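Local coordinates for protein acetylxylan esterase / glucomannan deacetylase (Cellvibrio japonicus, PDB 2WAA) that removes acetyl groups from acetylated xylan and glucomannan, contributing to the breakdown of plant cell wall polysaccharides, at residues 25-30 with 215-220; 204-209 with 260-265. All coordinates share one frame; numbering follows the deposited sequence.

Along the chain the segments alternate: 25-30, 204-209, 215-220, then 260-265. Contact 1 joins the N-terminal beta-sheet domain, through residues 25-27, at and just ahead of the short strand 27-28, to the loop between helix 202-205 and strand 228-231 of the SGNH-type esterase domain; contact 2 lies wholly within that esterase domain and ties the turn at 205-208 to the C-terminal end of helix 245-262. Their centres are about 14 Å apart, and two probable backbone hydrogen bonds join segments 204-209 and 215-220, Thr-209 N to Pro-217 O (2.7 Å) and Trp-219 N to Gln-207 O (2.9 Å). The interdomain joint and the anchorage to helix 245-262 thus share one loop region, away from the annotated catalytic residues.

Contact 1 (25-30 with 215-220)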
ATOM      1  N   ARG A  25      -4.098   5.628  -3.107  1.00  6.74           N
ATOM      2  CA  ARG A  25      -4.862   6.778  -2.652  1.00  6.38           C
ATOM      3  C   ARG A  25      -4.090   8.101  -2.602  1.00  6.55           C
ATOM      4  O   ARG A  25      -3.032   8.197  -1.955  1.00  5.95           O
ATOM      5  CB  ARG A  25      -5.423   6.492  -1.264  1.00  6.75           C
ATOM      6  CG  ARG A  25      -6.447   5.347  -1.319  1.00  5.03           C
ATOM      7  CD  ARG A  25      -7.199   5.192   0.023  1.00  8.39           C
ATOM      8  NE  ARG A  25      -8.141   4.076   0.001  1.00  8.03           N
ATOM      9  CZ  ARG A  25      -8.921   3.745   1.037  1.00  8.15           C
ATOM     10  NH1 ARG A  25      -8.912   4.467   2.133  1.00  8.03           N
ATOM     11  NH2 ARG A  25      -9.749   2.708   0.962  1.00  8.57           N
ATOM     12  N   THR A  26      -4.647   9.123  -3.245  1.00  7.46           N
ATOM     13  CA  THR A  26      -4.068  10.467  -3.191  1.00  7.28           C
ATOM     14  C   THR A  26      -5.166  11.504  -2.873  1.00  8.63           C
ATOM     15  O   THR A  26      -6.342  11.312  -3.221  1.00  8.41           O
ATOM     16  CB  THR A  26      -3.399  10.850  -4.540  1.00  8.86           C
ATOM     17  OG1 THR A  26      -4.391  10.838  -5.595  1.00  8.10           O
ATOM     18  CG2 THR A  26      -2.250   9.870  -4.865  1.00  7.70           C
ATOM     19  N   HIS A  27      -4.771  12.602  -2.229  1.00  9.05           N
ATOM     20  CA  HIS A  27      -5.672  13.727  -1.991  1.00  9.23           C
ATOM     21  C   HIS A  27      -5.287  14.842  -2.984  1.00  9.22           C
ATOM     22  O   HIS A  27      -4.111  15.170  -3.111  1.00  9.33           O
ATOM     23  CB  HIS A  27      -5.503  14.245  -0.583  1.00  9.49           C
ATOM     24  CG  HIS A  27      -6.463  15.349  -0.271  1.00 12.29           C
ATOM     25  ND1 HIS A  27      -7.802  15.114  -0.068  1.00 13.53           N
ATOM     26  CD2 HIS A  27      -6.298  16.695  -0.225  1.00 16.17           C
ATOM     27  CE1 HIS A  27      -8.421  16.270   0.143  1.00 18.32           C
ATOM     28  NE2 HIS A  27      -7.531  17.242   0.054  1.00 16.12           N
ATOM     29  N   ILE A  28      -6.270  15.364  -3.721  1.00  7.78           N
ATOM     30  CA  ILE A  28      -5.995  16.383  -4.723  1.00  9.80           C
ATOM     31  C   ILE A  28      -6.179  17.738  -4.042  1.00 10.14           C
ATOM     32  O   ILE A  28      -7.305  18.062  -3.558  1.00 10.19           O
ATOM     33  CB  ILE A  28      -6.973  16.291  -5.878  1.00  9.25           C
ATOM     34  CG1 ILE A  28      -6.886  14.899  -6.527  1.00 11.68           C
ATOM     35  CG2 ILE A  28      -6.660  17.402  -6.943  1.00 10.62           C
ATOM     36  CD1 ILE A  28      -7.948  14.704  -7.632  1.00 14.77           C
ATOM     37  N   ASN A  29      -5.078  18.483  -3.903  1.00 10.19           N
ATOM     38  CA  ASN A  29      -5.159  19.799  -3.255  1.00 11.40           C
ATOM     39  C   ASN A  29      -5.654  20.897  -4.182  1.00 12.23           C
ATOM     40  O   ASN A  29      -5.703  20.721  -5.385  1.00 12.03           O
ATOM     41  CB  ASN A  29      -3.820  20.217  -2.664  1.00 11.13           C
ATOM     42  CG  ASN A  29      -3.313  19.221  -1.661  1.00 10.53           C
ATOM     43  OD1 ASN A  29      -3.976  18.944  -0.660  1.00 11.15           O
ATOM     44  ND2 ASN A  29      -2.142  18.677  -1.914  1.00 10.04           N
ATOM     45  N   ASP A  30      -5.985  22.058  -3.615  1.00 13.78           N
ATOM     46  CA  ASP A  30      -6.546  23.131  -4.454  1.00 15.11           C
ATOM     47  C   ASP A  30      -5.534  23.658  -5.475  1.00 14.43           C
ATOM     48  O   ASP A  30      -5.930  24.194  -6.535  1.00 15.48           O
ATOM     49  CB  ASP A  30      -7.000  24.313  -3.598  1.00 17.11           C
ATOM     50  CG  ASP A  30      -8.236  24.010  -2.759  1.00 22.91           C
ATOM     51  OD1 ASP A  30      -8.954  23.009  -3.008  1.00 24.05           O
ATOM     52  OD2 ASP A  30      -8.489  24.809  -1.829  1.00 29.53           O
ATOM     53  N   GLN A 215      -9.578  15.406  11.097  1.00 30.92           N
ATOM     54  CA  GLN A 215      -9.568  16.135   9.826  1.00 30.94           C
ATOM     55  C   GLN A 215      -8.997  15.335   8.636  1.00 28.90           C
ATOM     56  O   GLN A 215      -8.694  15.917   7.584  1.00 29.53           O
ATOM     57  CB  GLN A 215      -8.842  17.476   9.992  1.00 31.72           C
ATOM     58  CG  GLN A 215      -7.334  17.365   9.985  1.00 37.54           C
ATOM     59  CD  GLN A 215      -6.679  18.063  11.188  1.00 44.18           C
ATOM     60  OE1 GLN A 215      -7.077  19.173  11.577  1.00 46.84           O
ATOM     61  NE2 GLN A 215      -5.671  17.404  11.789  1.00 44.95           N
ATOM     62  N   ALA A 216      -8.839  14.014   8.784  1.00 25.43           N
ATOM     63  CA  ALA A 216      -8.412  13.206   7.637  1.00 21.74           C
ATOM     64  C   ALA A 216      -9.496  13.242   6.557  1.00 18.21           C
ATOM     65  O   ALA A 216     -10.646  13.005   6.833  1.00 16.76           O
ATOM     66  CB  ALA A 216      -8.113  11.748   8.078  1.00 21.23           C
ATOM     67  N   PRO A 217      -9.111  13.496   5.307  1.00 17.18           N
ATOM     68  CA  PRO A 217     -10.035  13.450   4.171  1.00 15.82           C
ATOM     69  C   PRO A 217     -10.665  12.073   3.951  1.00 15.85           C
ATOM     70  O   PRO A 217      -9.948  11.053   4.022  1.00 14.62           O
ATOM     71  CB  PRO A 217      -9.176  13.844   2.970  1.00 15.33           C
ATOM     72  CG  PRO A 217      -7.784  13.943   3.451  1.00 18.30           C
ATOM     73  CD  PRO A 217      -7.700  13.660   4.919  1.00 16.25           C
ATOM     74  N   GLN A 218     -11.975  12.068   3.665  1.00 14.68           N
ATOM     75  CA  GLN A 218     -12.730  10.880   3.288  1.00 14.74           C
ATOM     76  C   GLN A 218     -12.366  10.427   1.899  1.00 13.20           C
ATOM     77  O   GLN A 218     -12.383  11.194   0.928  1.00 12.48           O
ATOM     78  CB  GLN A 218     -14.235  11.118   3.306  1.00 15.38           C
ATOM     79  CG  GLN A 218     -14.798  11.268   4.708  1.00 21.97           C
ATOM     80  CD  GLN A 218     -14.770   9.950   5.442  1.00 24.18           C
ATOM     81  OE1 GLN A 218     -15.330   8.959   4.988  1.00 23.29           O
ATOM     82  NE2 GLN A 218     -14.079   9.926   6.562  1.00 28.44           N
ATOM     83  N   TRP A 219     -12.027   9.162   1.813  1.00 11.15           N
ATOM     84  CA  TRP A 219     -11.780   8.510   0.527  1.00 10.65           C
ATOM     85  C   TRP A 219     -13.099   8.148  -0.147  1.00 10.96           C
ATOM     86  O   TRP A 219     -13.930   7.354   0.398  1.00 11.81           O
ATOM     87  CB  TRP A 219     -10.910   7.240   0.724  1.00  9.02           C
ATOM     88  CG  TRP A 219     -10.680   6.494  -0.539  1.00  9.00           C
ATOM     89  CD1 TRP A 219     -11.256   5.297  -0.907  1.00  8.35           C
ATOM     90  CD2 TRP A 219      -9.839   6.884  -1.620  1.00  7.98           C
ATOM     91  NE1 TRP A 219     -10.804   4.918  -2.152  1.00  8.31           N
ATOM     92  CE2 TRP A 219      -9.935   5.878  -2.614  1.00  8.87           C
ATOM     93  CE3 TRP A 219      -9.012   7.992  -1.853  1.00  7.62           C
ATOM     94  CZ2 TRP A 219      -9.250   5.949  -3.817  1.00  8.60           C
ATOM     95  CZ3 TRP A 219      -8.324   8.072  -3.042  1.00  7.06           C
ATOM     96  CH2 TRP A 219      -8.437   7.041  -4.015  1.00 10.84           C
ATOM     97  N   ASP A 220     -13.300   8.684  -1.352  1.00 10.83           N
ATOM     98  CA  ASP A 220     -14.463   8.301  -2.137  1.00 11.55           C
ATOM     99  C   ASP A 220     -14.207   6.967  -2.862  1.00 11.70           C
ATOM    100  O   ASP A 220     -13.325   6.875  -3.712  1.00 11.08           O
ATOM    101  CB  ASP A 220     -14.713   9.413  -3.148  1.00 11.81           C
ATOM    102  CG  ASP A 220     -15.901   9.132  -4.056  1.00 16.06           C
ATOM    103  OD1 ASP A 220     -16.582   8.088  -3.889  1.00 17.05           O
ATOM    104  OD2 ASP A 220     -16.117   9.983  -4.951  1.00 17.75           O
TER
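Arg-25 and Trp-219 face each other with their CA atoms 7.8 Å apart, and His-27 and Pro-217 at 7.6 Å, the two backbones being joined by no hydrogen bond. The motif is a cation-pi stack at a domain interface, between the edge of the N-terminal beta-sheet domain and a loop of the SGNH-type esterase domain. With the chain extended from CG to NE, Arg-25 lies along the indole of Trp-219 over one face. Its CG sits above the six-membered ring, 3.5 Å from the centroid and almost on the ring normal, a CH-pi contact; CD follows over CD2, and the guanidinium settles flat on the five-membered ring. The planes differ by only 7°, and CZ is 3.7 Å from that ring's centroid. The charged end is held from the esterase domain, since NH1 bonds to the backbone oxygens of Phe-208 and Tyr-206. Trp-219 CG is anti to the backbone N (chi1 177°), which carries the indole under the Arg-25 chain and brings its six-membered edge to Thr-26 O, 3.8 Å from CZ3 and near the ring plane; the same oxygen accepts a bond from Arg-223. Beside this stack, the His-27 ring leans obliquely against the pyrrolidine of Pro-217, where ND1 lies 3.6 Å from CB and 3.7 Å from CG.

Contact 2 (204-209 with 260-265); sequences DFYQFT and LDNHPQ
Tyr-206 reaches from the turn at 205-208 to the C-terminal end of helix 245-262, where its hydroxyl meets Asn-262 and His-263; the joint is a hydrogen-bond network within the SGNH-type esterase domain. The backbone at its base is a type I beta turn from Phe-205 to Phe-208, closed by Phe-208 N to Phe-205 O. From CB the side chain heads toward the helix end, CG standing roughly anti to the backbone N (chi1 154°), and the ring stacks with His-221. Farther out the ring is met at its edge: CE1 is 3.9 Å from His-263 NE2, while CE2, on the other side of CZ, is 3.7 Å from Asn-262 ND2. CZ lies close to both nitrogens, and at the tip OH is bonded to each. The bond between Tyr-206 OH and His-263 NE2 is 2.7 Å long and could run in either direction. Asn-262 ND2 donates to Tyr-206 OH over 3.0 Å with an N-H...O angle of 169°, nearly straight, and the oxygen lies close to the amide plane, which is itself only 11° from the tyrosine ring plane. Two partners therefore grip one hydroxyl near the plane of its ring. On the far side of the imidazole, ND1 bonds to Gln-225 OE1, and bonds at both ring nitrogens would limit rotation of the ring. Gln-207, next to the tyrosine, joins through a water: its NE2 donates to water 1 over 2.8 Å, and the same water accepts from Asn-262 ND2 at 2.9 Å.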
ATOM      1  N   ASP A 204     -11.912   2.263  10.604  1.00  9.38           N
ATOM      2  CA  ASP A 204     -11.804   3.728  10.605  1.00  9.82           C
ATOM      3  C   ASP A 204     -10.872   4.225   9.516  1.00  9.35           C
ATOM      4  O   ASP A 204     -11.302   4.979   8.644  1.00  9.88           O
ATOM      5  CB  ASP A 204     -11.323   4.243  11.975  1.00  9.26           C
ATOM      6  CG  ASP A 204     -12.229   3.761  13.087  1.00 13.69           C
ATOM      7  OD1 ASP A 204     -13.412   4.068  13.025  1.00 13.97           O
ATOM      8  OD2 ASP A 204     -11.797   3.045  13.990  1.00 11.85           O
ATOM      9  N   PHE A 205      -9.623   3.761   9.513  1.00  9.06           N
ATOM     10  CA  PHE A 205      -8.692   4.318   8.511  1.00  9.42           C
ATOM     11  C   PHE A 205      -8.960   3.833   7.107  1.00  9.24           C
ATOM     12  O   PHE A 205      -8.513   4.455   6.149  1.00  9.46           O
ATOM     13  CB  PHE A 205      -7.184   4.227   8.907  1.00  9.76           C
ATOM     14  CG  PHE A 205      -6.626   2.807   8.965  1.00  8.71           C
ATOM     15  CD1 PHE A 205      -6.267   2.112   7.796  1.00  7.98           C
ATOM     16  CD2 PHE A 205      -6.415   2.185  10.210  1.00  9.81           C
ATOM     17  CE1 PHE A 205      -5.745   0.786   7.876  1.00  8.96           C
ATOM     18  CE2 PHE A 205      -5.896   0.863  10.301  1.00  9.83           C
ATOM     19  CZ  PHE A 205      -5.548   0.176   9.117  1.00  9.65           C
ATOM     20  N   TYR A 206      -9.687   2.733   6.969  1.00  9.09           N
ATOM     21  CA  TYR A 206     -10.122   2.281   5.652  1.00 10.16           C
ATOM     22  C   TYR A 206     -10.947   3.387   4.947  1.00  9.83           C
ATOM     23  O   TYR A 206     -11.059   3.409   3.719  1.00 10.45           O
ATOM     24  CB  TYR A 206     -10.966   1.021   5.798  1.00 11.09           C
ATOM     25  CG  TYR A 206     -11.960   0.803   4.682  1.00  9.65           C
ATOM     26  CD1 TYR A 206     -11.571   0.258   3.478  1.00 12.72           C
ATOM     27  CD2 TYR A 206     -13.303   1.106   4.872  1.00 11.54           C
ATOM     28  CE1 TYR A 206     -12.525   0.017   2.441  1.00  9.73           C
ATOM     29  CE2 TYR A 206     -14.255   0.889   3.864  1.00 11.70           C
ATOM     30  CZ  TYR A 206     -13.848   0.348   2.653  1.00 12.56           C
ATOM     31  OH  TYR A 206     -14.799   0.136   1.670  1.00 12.98           O
ATOM     32  N   GLN A 207     -11.525   4.298   5.742  1.00  9.41           N
ATOM     33  CA  GLN A 207     -12.326   5.376   5.177  1.00 10.73           C
ATOM     34  C   GLN A 207     -11.517   6.600   4.762  1.00 10.51           C
ATOM     35  O   GLN A 207     -12.078   7.508   4.152  1.00 12.04           O
ATOM     36  CB  GLN A 207     -13.414   5.853   6.191  1.00 11.11           C
ATOM     37  CG  GLN A 207     -14.470   4.767   6.584  1.00 12.10           C
ATOM     38  CD  GLN A 207     -15.422   4.291   5.438  1.00 20.42           C
ATOM     39  OE1 GLN A 207     -15.390   4.782   4.277  1.00 23.26           O
ATOM     40  NE2 GLN A 207     -16.268   3.275   5.763  1.00 20.11           N
ATOM     41  N   PHE A 208     -10.225   6.640   5.079  1.00  9.74           N
ATOM     42  CA  PHE A 208      -9.464   7.887   4.943  1.00  9.47           C
ATOM     43  C   PHE A 208      -8.591   7.862   3.724  1.00  9.99           C
ATOM     44  O   PHE A 208      -7.962   6.851   3.414  1.00  9.16           O
ATOM     45  CB  PHE A 208      -8.530   8.041   6.155  1.00 10.99           C
ATOM     46  CG  PHE A 208      -9.244   8.112   7.484  1.00 12.11           C
ATOM     47  CD1 PHE A 208     -10.546   8.596   7.550  1.00 18.13           C
ATOM     48  CD2 PHE A 208      -8.575   7.768   8.652  1.00 15.98           C
ATOM     49  CE1 PHE A 208     -11.192   8.701   8.794  1.00 21.76           C
ATOM     50  CE2 PHE A 208      -9.229   7.863   9.897  1.00 17.87           C
ATOM     51  CZ  PHE A 208     -10.501   8.331   9.958  1.00 17.66           C
ATOM     52  N   THR A 209      -8.478   8.992   3.040  1.00  8.84           N
ATOM     53  CA  THR A 209      -7.542   9.012   1.926  1.00  9.37           C
ATOM     54  C   THR A 209      -6.095   8.930   2.420  1.00  9.74           C
ATOM     55  O   THR A 209      -5.206   8.314   1.780  1.00  8.90           O
ATOM     56  CB  THR A 209      -7.719  10.333   1.168  1.00  8.90           C
ATOM     57  OG1 THR A 209      -9.054  10.368   0.641  1.00  8.80           O
ATOM     58  CG2 THR A 209      -6.708  10.451   0.020  1.00  9.12           C
ATOM     59  N   LEU A 260     -18.587  -5.326   1.504  1.00  8.85           N
ATOM     60  CA  LEU A 260     -19.419  -5.991   0.497  1.00 10.38           C
ATOM     61  C   LEU A 260     -20.371  -4.959  -0.137  1.00 11.10           C
ATOM     62  O   LEU A 260     -20.660  -4.999  -1.336  1.00 11.43           O
ATOM     63  CB  LEU A 260     -20.247  -7.105   1.162  1.00 10.61           C
ATOM     64  CG  LEU A 260     -19.495  -8.433   1.510  1.00 10.82           C
ATOM     65  CD1 LEU A 260     -20.342  -9.308   2.490  1.00 12.29           C
ATOM     66  CD2 LEU A 260     -19.140  -9.194   0.286  1.00 11.88           C
ATOM     67  N   ASP A 261     -20.886  -4.090   0.705  1.00 12.43           N
ATOM     68  CA  ASP A 261     -21.845  -3.058   0.294  1.00 14.96           C
ATOM     69  C   ASP A 261     -21.128  -1.951  -0.496  1.00 14.33           C
ATOM     70  O   ASP A 261     -21.604  -1.523  -1.538  1.00 14.00           O
ATOM     71  CB  ASP A 261     -22.529  -2.491   1.543  1.00 17.00           C
ATOM     72  CG  ASP A 261     -23.364  -1.282   1.244  1.00 25.75           C
ATOM     73  OD1 ASP A 261     -23.989  -1.276   0.146  1.00 33.89           O
ATOM     74  OD2 ASP A 261     -23.402  -0.337   2.079  1.00 34.73           O
ATOM     75  N   ASN A 262     -19.961  -1.509  -0.029  1.00 12.33           N
ATOM     76  CA  ASN A 262     -19.208  -0.464  -0.767  1.00 13.37           C
ATOM     77  C   ASN A 262     -18.641  -0.870  -2.114  1.00 12.65           C
ATOM     78  O   ASN A 262     -18.407  -0.013  -2.973  1.00 12.63           O
ATOM     79  CB  ASN A 262     -18.030   0.048   0.090  1.00 12.57           C
ATOM     80  CG  ASN A 262     -18.488   0.871   1.273  1.00 15.61           C
ATOM     81  OD1 ASN A 262     -19.690   1.152   1.414  1.00 16.71           O
ATOM     82  ND2 ASN A 262     -17.550   1.253   2.136  1.00 13.06           N
ATOM     83  N   HIS A 263     -18.397  -2.174  -2.296  1.00 12.03           N
ATOM     84  CA  HIS A 263     -17.680  -2.701  -3.478  1.00 12.96           C
ATOM     85  C   HIS A 263     -18.473  -3.895  -3.977  1.00 13.47           C
ATOM     86  O   HIS A 263     -18.094  -5.073  -3.725  1.00 12.35           O
ATOM     87  CB  HIS A 263     -16.292  -3.173  -3.040  1.00 13.30           C
ATOM     88  CG  HIS A 263     -15.531  -2.126  -2.280  1.00 12.88           C
ATOM     89  ND1 HIS A 263     -15.101  -0.955  -2.866  1.00 12.88           N
ATOM     90  CD2 HIS A 263     -15.142  -2.069  -0.982  1.00 15.56           C
ATOM     91  CE1 HIS A 263     -14.456  -0.226  -1.960  1.00 14.09           C
ATOM     92  NE2 HIS A 263     -14.479  -0.878  -0.808  1.00 14.00           N
ATOM     93  N   PRO A 264     -19.618  -3.619  -4.633  1.00 13.42           N
ATOM     94  CA  PRO A 264     -20.592  -4.673  -4.890  1.00 14.09           C
ATOM     95  C   PRO A 264     -20.053  -5.727  -5.824  1.00 15.59           C
ATOM     96  O   PRO A 264     -20.569  -6.850  -5.841  1.00 17.95           O
ATOM     97  CB  PRO A 264     -21.782  -3.923  -5.544  1.00 14.87           C
ATOM     98  CG  PRO A 264     -21.203  -2.609  -6.018  1.00 14.77           C
ATOM     99  CD  PRO A 264     -20.127  -2.277  -5.010  1.00 13.80           C
ATOM    100  N   GLN A 265     -19.043  -5.370  -6.603  1.00 15.22           N
ATOM    101  CA  GLN A 265     -18.411  -6.265  -7.580  1.00 16.05           C
ATOM    102  C   GLN A 265     -17.225  -7.054  -6.986  1.00 14.84           C
ATOM    103  O   GLN A 265     -16.662  -7.928  -7.675  1.00 15.01           O
ATOM    104  CB  GLN A 265     -17.829  -5.439  -8.744  1.00 16.30           C
ATOM    105  CG  GLN A 265     -16.479  -4.658  -8.366  1.00 22.17           C
ATOM    106  CD  GLN A 265     -16.718  -3.594  -7.247  1.00 25.67           C
ATOM    107  OE1 GLN A 265     -17.838  -3.113  -7.087  1.00 25.05           O
ATOM    108  NE2 GLN A 265     -15.660  -3.230  -6.493  1.00 24.96           N
TER
HETATM  109  O   HOH W   1     -18.472   3.270   4.057  1.00 27.30           O